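Actin-related protein 8 (Homo sapiens, PDB 4FO0) is an ATP-binding, non-polymerising actin-related protein with low ATPase activity, proposed as a core component of the INO80 chromatin-remodelling complex and implicated in nucleosome binding. Local coordinates at residues Pro41-Arg46 with Glu139-Asn144; Gln11-Phe16 with Tyr198-Leu203. All blocks are in the same frame, centred on the assembly; numbering follows the deposited sequence.

Contact 1 of 2, residues Pro41-Arg46 with Glu139-Asn144; sequences PHVIAR and EALYVN
In the actin fold of this protein the short helix 138-141 lies against strand 38-47, and Ala-140 meets Ala-45 where the two backbones come nearest, their CA atoms 5.1 Å apart. The Ala-140 methyl rests on the peptide link of Ile-44 and Ala-45: its CB lies 3.7 Å from the backbone N of Ala-45 and also touches CG1 of Val-43, in the break of the strand. With only a methyl on each side, the helix can approach closely, and Ala-45 CB stands 4.0 Å from Ala-140 CB. Ala-45 CB also reaches CG2 of Val-143, just past the helix end, roughly at right angles to its contact with Ala-140. Val-43 holds CG1 between its backbone N and carbonyl carbon (chi1 60°), which lets this one methyl bridge Ala-140 CB and Leu-141 CD2, the latter at 4.1 Å. Leu-141 leaves its backbone along the interface, yet its two methyls turn back to the strand: CD2 goes to Val-43, while CD1 rests 3.9 Å from both CB and CG of Pro-41. Between these two partners, His-42 centres an inverse gamma turn and sends its imidazole elsewhere, to Trp-181. Ile-44 points away from helix 138-141, onto Val-179 and Ile-180 of helix 170-187, so the strand is packed between two helices. The chain reaches helix 138-141 directly from strand 134-136, whose Leu-135 pairs with the backbone of Ala-45; a strand is thus followed by a helix folded over its antiparallel neighbour, the apolar helix-on-sheet layering of an actin-type domain.

Contact 2 of 2, residues Gln11-Phe16 with Tyr198-Leu203; sequences QIQSNF and YYRCIL
Gln-13, at the start of the 3-10 segment 13-15, extends beyond CG toward Arg-200. Its OE1 comes to the edge of the guanidinium, near the plane, but stays 3.8 Å from NH2. A glycerol, probably from the crystallisation liquor, hydrogen-bonds to that OE1, while Arg-200 makes a cation-pi contact with Trp-571. Asn-15 presents its backbone O obliquely to the Tyr-199 ring, 3.4 Å from CE1; Arg-31 ties the two together, its NH1 bonding both this O and Tyr-199 OH. At Phe-16 the loop joins the sheet of the actin fold: its O receives the N-H of Arg-200 in a nearly straight bond (2.9 Å, 167° at the hydrogen), adjoining the backbone bonds by which Ile-18 in the parallel strand 17-21 meets Arg-200 and Ile-202. The same O accepts a bond from a water that in turn accepts one from Arg-200 NE at 2.8 Å, and it has a CA-H...O contact with Tyr-199. The bend of the arginine chain at chi3 (-57°) helps bring NE back to this water. The Phe-16 ring lies obliquely against that of Tyr-199, planes 45° apart and centroids 5.2 Å apart. CD1 of Phe-16 sits over one face of the tyrosine, near the rim, 3.7 Å from CZ, and also lies close to the backbone O of Tyr-198.

Overall arrangement
Contact 1 and contact 2 both reach one mixed sheet, at different strands, with centres 29 Å apart and nearest atoms about 9 Å apart. Strand 200-205 pairs in parallel with 17-21, which runs antiparallel to 26-31, and that strand in turn to 38-47; the ATP-binding Ser-24 and Thr-25 lie in the turn between 17-21 and 26-31. Contact 1 is nearer the nucleotide: the Pro-41 side chain is about 6 Å from that of Thr-25, about 9 Å from ATP and about 13 Å from the magnesium ion. Contact 2 is partly buried and away from the annotated sites. Along the chain, the loop it closes encloses contact 1.

Contact 1 of 2, residues Pro41-Arg46 with Glu139-Asn144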
loop_
_atom_site.group_PDB
_atom_site.type_symbol
_atom_site.label_atom_id
_atom_site.label_comp_id
_atom_site.label_asym_id
_atom_site.label_seq_id
_atom_site.Cartn_x
_atom_site.Cartn_y
_atom_site.Cartn_z
ATOM N N PRO A 41 -7.702 -3.373 8.410
ATOM C CA PRO A 41 -7.031 -2.075 8.612
ATOM C C PRO A 41 -5.989 -2.274 9.687
ATOM O O PRO A 41 -6.311 -2.692 10.791
ATOM C CB PRO A 41 -8.146 -1.161 9.129
ATOM C CG PRO A 41 -9.431 -1.820 8.620
ATOM C CD PRO A 41 -9.159 -3.301 8.598
ATOM N N HIS A 42 -4.741 -2.008 9.360
ATOM C CA HIS A 42 -3.656 -2.342 10.257
ATOM C C HIS A 42 -3.462 -1.220 11.272
ATOM O O HIS A 42 -2.504 -0.434 11.195
ATOM C CB HIS A 42 -2.407 -2.558 9.427
ATOM C CG HIS A 42 -1.310 -3.216 10.176
ATOM N ND1 HIS A 42 -0.187 -2.537 10.592
ATOM C CD2 HIS A 42 -1.171 -4.487 10.611
ATOM C CE1 HIS A 42 0.602 -3.369 11.244
ATOM N NE2 HIS A 42 0.031 -4.560 11.261
ATOM N N VAL A 43 -4.397 -1.143 12.212
ATOM C CA VAL A 43 -4.521 -0.000 13.110
ATOM C C VAL A 43 -5.119 -0.444 14.443
ATOM O O VAL A 43 -5.825 -1.456 14.515
ATOM C CB VAL A 43 -5.437 1.074 12.501
ATOM C CG1 VAL A 43 -6.830 0.493 12.269
ATOM C CG2 VAL A 43 -5.498 2.338 13.397
ATOM N N ILE A 44 -4.829 0.309 15.499
ATOM C CA ILE A 44 -5.314 -0.041 16.822
ATOM C C ILE A 44 -5.658 1.214 17.620
ATOM O O ILE A 44 -4.937 2.215 17.585
ATOM C CB ILE A 44 -4.292 -0.906 17.612
ATOM C CG1 ILE A 44 -4.809 -1.179 19.022
ATOM C CG2 ILE A 44 -2.960 -0.211 17.724
ATOM C CD1 ILE A 44 -3.995 -2.181 19.790
ATOM N N ALA A 45 -6.780 1.162 18.321
ATOM C CA ALA A 45 -7.153 2.235 19.236
ATOM C C ALA A 45 -6.911 1.778 20.668
ATOM O O ALA A 45 -7.350 0.702 21.075
ATOM C CB ALA A 45 -8.609 2.631 19.045
ATOM N N ARG A 46 -6.202 2.599 21.425
ATOM C CA ARG A 46 -5.887 2.268 22.794
ATOM C C ARG A 46 -6.524 3.294 23.696
ATOM O O ARG A 46 -6.424 4.502 23.435
ATOM C CB ARG A 46 -4.383 2.242 22.998
ATOM C CG ARG A 46 -3.729 0.981 22.480
ATOM C CD ARG A 46 -2.375 0.801 23.111
ATOM N NE ARG A 46 -1.731 -0.456 22.729
ATOM C CZ ARG A 46 -2.024 -1.644 23.243
ATOM N NH1 ARG A 46 -2.985 -1.763 24.153
ATOM N NH2 ARG A 46 -1.363 -2.716 22.832
ATOM N N GLU A 139 -13.056 -1.597 13.723
ATOM C CA GLU A 139 -13.599 -1.070 14.967
ATOM C C GLU A 139 -12.788 0.126 15.462
ATOM O O GLU A 139 -13.338 1.085 16.006
ATOM C CB GLU A 139 -13.658 -2.145 16.041
ATOM C CG GLU A 139 -14.860 -3.046 15.929
ATOM C CD GLU A 139 -15.027 -3.929 17.154
ATOM O OE1 GLU A 139 -16.153 -4.431 17.379
ATOM O OE2 GLU A 139 -14.031 -4.115 17.891
ATOM N N ALA A 140 -11.478 0.067 15.266
ATOM C CA ALA A 140 -10.619 1.168 15.650
ATOM C C ALA A 140 -10.892 2.410 14.794
ATOM O O ALA A 140 -10.962 3.520 15.328
ATOM C CB ALA A 140 -9.167 0.758 15.586
ATOM N N LEU A 141 -11.080 2.227 13.484
ATOM C CA LEU A 141 -11.318 3.368 12.603
ATOM C C LEU A 141 -12.580 4.120 12.994
ATOM O O LEU A 141 -12.683 5.328 12.770
ATOM C CB LEU A 141 -11.443 2.942 11.146
ATOM C CG LEU A 141 -10.249 2.310 10.439
ATOM C CD1 LEU A 141 -10.672 1.839 9.068
ATOM C CD2 LEU A 141 -9.119 3.290 10.320
ATOM N N TYR A 142 -13.535 3.398 13.577
ATOM C CA TYR A 142 -14.862 3.946 13.862
ATOM C C TYR A 142 -15.077 4.448 15.287
ATOM O O TYR A 142 -16.199 4.717 15.707
ATOM C CB TYR A 142 -15.928 2.935 13.493
ATOM C CG TYR A 142 -16.265 3.025 12.045
ATOM C CD1 TYR A 142 -15.486 2.382 11.095
ATOM C CD2 TYR A 142 -17.338 3.789 11.617
ATOM C CE1 TYR A 142 -15.783 2.475 9.755
ATOM C CE2 TYR A 142 -17.648 3.886 10.285
ATOM C CZ TYR A 142 -16.865 3.232 9.356
ATOM O OH TYR A 142 -17.174 3.333 8.022
ATOM N N VAL A 143 -13.995 4.567 16.030
ATOM C CA VAL A 143 -14.060 5.192 17.325
ATOM C C VAL A 143 -14.297 6.693 17.151
ATOM O O VAL A 143 -13.556 7.369 16.436
ATOM C CB VAL A 143 -12.765 4.920 18.105
ATOM C CG1 VAL A 143 -12.696 5.776 19.357
ATOM C CG2 VAL A 143 -12.672 3.426 18.437
ATOM N N ASN A 144 -15.361 7.192 17.771
ATOM C CA ASN A 144 -15.631 8.617 17.832
ATOM C C ASN A 144 -14.350 9.352 18.224
ATOM O O ASN A 144 -13.713 9.007 19.207
ATOM C CB ASN A 144 -16.742 8.876 18.845
ATOM C CG ASN A 144 -17.186 10.333 18.891
ATOM O OD1 ASN A 144 -16.408 11.256 18.651
ATOM N ND2 ASN A 144 -18.448 10.540 19.230
#

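Contact 2 of 2, residues Gln11-Phe16 with Tyr198-Leu203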
loop_
_atom_site.group_PDB
_atom_site.type_symbol
_atom_site.label_atom_id
_atom_site.label_comp_id
_atom_site.label_asym_id
_atom_site.label_seq_id
_atom_site.Cartn_x
_atom_site.Cartn_y
_atom_site.Cartn_z
ATOM N N GLN A 11 -6.960 -30.940 7.093
ATOM C CA GLN A 11 -5.930 -31.798 7.650
ATOM C C GLN A 11 -4.641 -31.771 6.842
ATOM O O GLN A 11 -3.622 -32.324 7.266
ATOM C CB GLN A 11 -6.448 -33.216 7.806
ATOM C CG GLN A 11 -7.599 -33.320 8.779
ATOM C CD GLN A 11 -8.481 -34.515 8.483
ATOM O OE1 GLN A 11 -7.985 -35.612 8.200
ATOM N NE2 GLN A 11 -9.796 -34.307 8.524
ATOM N N ILE A 12 -4.674 -31.119 5.688
ATOM C CA ILE A 12 -3.450 -30.952 4.912
ATOM C C ILE A 12 -2.476 -29.987 5.603
ATOM O O ILE A 12 -2.883 -29.182 6.448
ATOM C CB ILE A 12 -3.745 -30.494 3.478
ATOM C CG1 ILE A 12 -4.612 -29.244 3.488
ATOM C CG2 ILE A 12 -4.465 -31.594 2.704
ATOM C CD1 ILE A 12 -4.763 -28.631 2.120
ATOM N N GLN A 13 -1.195 -30.093 5.248
ATOM C CA GLN A 13 -0.138 -29.261 5.818
ATOM C C GLN A 13 -0.396 -27.758 5.752
ATOM O O GLN A 13 -0.202 -27.040 6.734
ATOM C CB GLN A 13 1.172 -29.520 5.098
ATOM C CG GLN A 13 1.923 -30.726 5.557
ATOM C CD GLN A 13 3.287 -30.792 4.912
ATOM O OE1 GLN A 13 4.109 -29.875 5.064
ATOM N NE2 GLN A 13 3.534 -31.868 4.164
ATOM N N SER A 14 -0.801 -27.275 4.584
ATOM C CA SER A 14 -0.958 -25.842 4.392
ATOM C C SER A 14 -2.123 -25.255 5.193
ATOM O O SER A 14 -2.363 -24.050 5.153
ATOM C CB SER A 14 -1.092 -25.506 2.906
ATOM O OG SER A 14 -2.216 -26.144 2.330
ATOM N N ASN A 15 -2.855 -26.107 5.904
ATOM C CA ASN A 15 -3.936 -25.630 6.748
ATOM C C ASN A 15 -3.363 -25.153 8.067
ATOM O O ASN A 15 -4.030 -24.455 8.827
ATOM C CB ASN A 15 -4.988 -26.713 6.992
ATOM C CG ASN A 15 -6.238 -26.174 7.718
ATOM O OD1 ASN A 15 -6.956 -25.320 7.188
ATOM N ND2 ASN A 15 -6.505 -26.686 8.923
ATOM N N PHE A 16 -2.112 -25.524 8.319
ATOM C CA PHE A 16 -1.445 -25.193 9.568
ATOM C C PHE A 16 -0.311 -24.205 9.381
ATOM O O PHE A 16 0.532 -24.020 10.258
ATOM C CB PHE A 16 -0.983 -26.465 10.258
ATOM C CG PHE A 16 -2.117 -27.287 10.730
ATOM C CD1 PHE A 16 -2.711 -27.015 11.952
ATOM C CD2 PHE A 16 -2.657 -28.275 9.921
ATOM C CE1 PHE A 16 -3.796 -27.747 12.376
ATOM C CE2 PHE A 16 -3.740 -29.009 10.338
ATOM C CZ PHE A 16 -4.315 -28.745 11.569
ATOM N N TYR A 198 0.712 -25.509 17.158
ATOM C CA TYR A 198 0.536 -26.456 16.061
ATOM C C TYR A 198 0.675 -25.778 14.708
ATOM O O TYR A 198 0.548 -26.427 13.672
ATOM C CB TYR A 198 -0.835 -27.131 16.125
ATOM C CG TYR A 198 -1.200 -27.681 17.485
ATOM C CD1 TYR A 198 -0.299 -28.450 18.213
ATOM C CD2 TYR A 198 -2.446 -27.423 18.046
ATOM C CE1 TYR A 198 -0.636 -28.958 19.468
ATOM C CE2 TYR A 198 -2.792 -27.925 19.297
ATOM C CZ TYR A 198 -1.885 -28.692 20.002
ATOM O OH TYR A 198 -2.225 -29.184 21.246
ATOM N N TYR A 199 0.928 -24.473 14.709
ATOM C CA TYR A 199 1.050 -23.734 13.456
ATOM C C TYR A 199 2.454 -23.239 13.171
ATOM O O TYR A 199 3.271 -23.053 14.073
ATOM C CB TYR A 199 0.100 -22.544 13.431
ATOM C CG TYR A 199 -1.337 -22.936 13.289
ATOM C CD1 TYR A 199 -1.975 -22.873 12.057
ATOM C CD2 TYR A 199 -2.058 -23.382 14.384
ATOM C CE1 TYR A 199 -3.309 -23.232 11.925
ATOM C CE2 TYR A 199 -3.378 -23.747 14.262
ATOM C CZ TYR A 199 -4.011 -23.678 13.038
ATOM O OH TYR A 199 -5.348 -24.051 12.935
ATOM N N ARG A 200 2.709 -23.027 11.890
ATOM C CA ARG A 200 3.893 -22.347 11.428
ATOM C C ARG A 200 3.470 -21.092 10.685
ATOM O O ARG A 200 2.305 -20.937 10.299
ATOM C CB ARG A 200 4.710 -23.243 10.507
ATOM C CG ARG A 200 5.574 -24.219 11.262
ATOM C CD ARG A 200 6.240 -25.181 10.307
ATOM N NE ARG A 200 5.241 -25.885 9.515
ATOM C CZ ARG A 200 5.532 -26.742 8.546
ATOM N NH1 ARG A 200 6.800 -27.003 8.260
ATOM N NH2 ARG A 200 4.557 -27.333 7.869
ATOM N N CYS A 201 4.435 -20.211 10.468
ATOM C CA CYS A 201 4.166 -18.900 9.913
ATOM C C CYS A 201 5.058 -18.530 8.728
ATOM O O CYS A 201 6.274 -18.702 8.759
ATOM C CB CYS A 201 4.341 -17.856 11.011
ATOM S SG CYS A 201 4.226 -16.172 10.412
ATOM N N ILE A 202 4.448 -18.004 7.680
ATOM C CA ILE A 202 5.217 -17.353 6.641
ATOM C C ILE A 202 5.043 -15.844 6.762
ATOM O O ILE A 202 3.938 -15.322 6.593
ATOM C CB ILE A 202 4.748 -17.784 5.271
ATOM C CG1 ILE A 202 4.818 -19.320 5.158
ATOM C CG2 ILE A 202 5.547 -17.038 4.209
ATOM C CD1 ILE A 202 5.775 -19.830 4.107
ATOM N N LEU A 203 6.137 -15.156 7.069
ATOM C CA LEU A 203 6.138 -13.709 7.203
ATOM C C LEU A 203 6.746 -13.008 5.987
ATOM O O LEU A 203 7.933 -13.170 5.685
ATOM C CB LEU A 203 6.906 -13.286 8.457
ATOM C CG LEU A 203 7.024 -11.770 8.707
ATOM C CD1 LEU A 203 5.652 -11.110 8.818
ATOM C CD2 LEU A 203 7.831 -11.466 9.954
HETATM O O HOH W 1 2.582 -26.121 10.366
#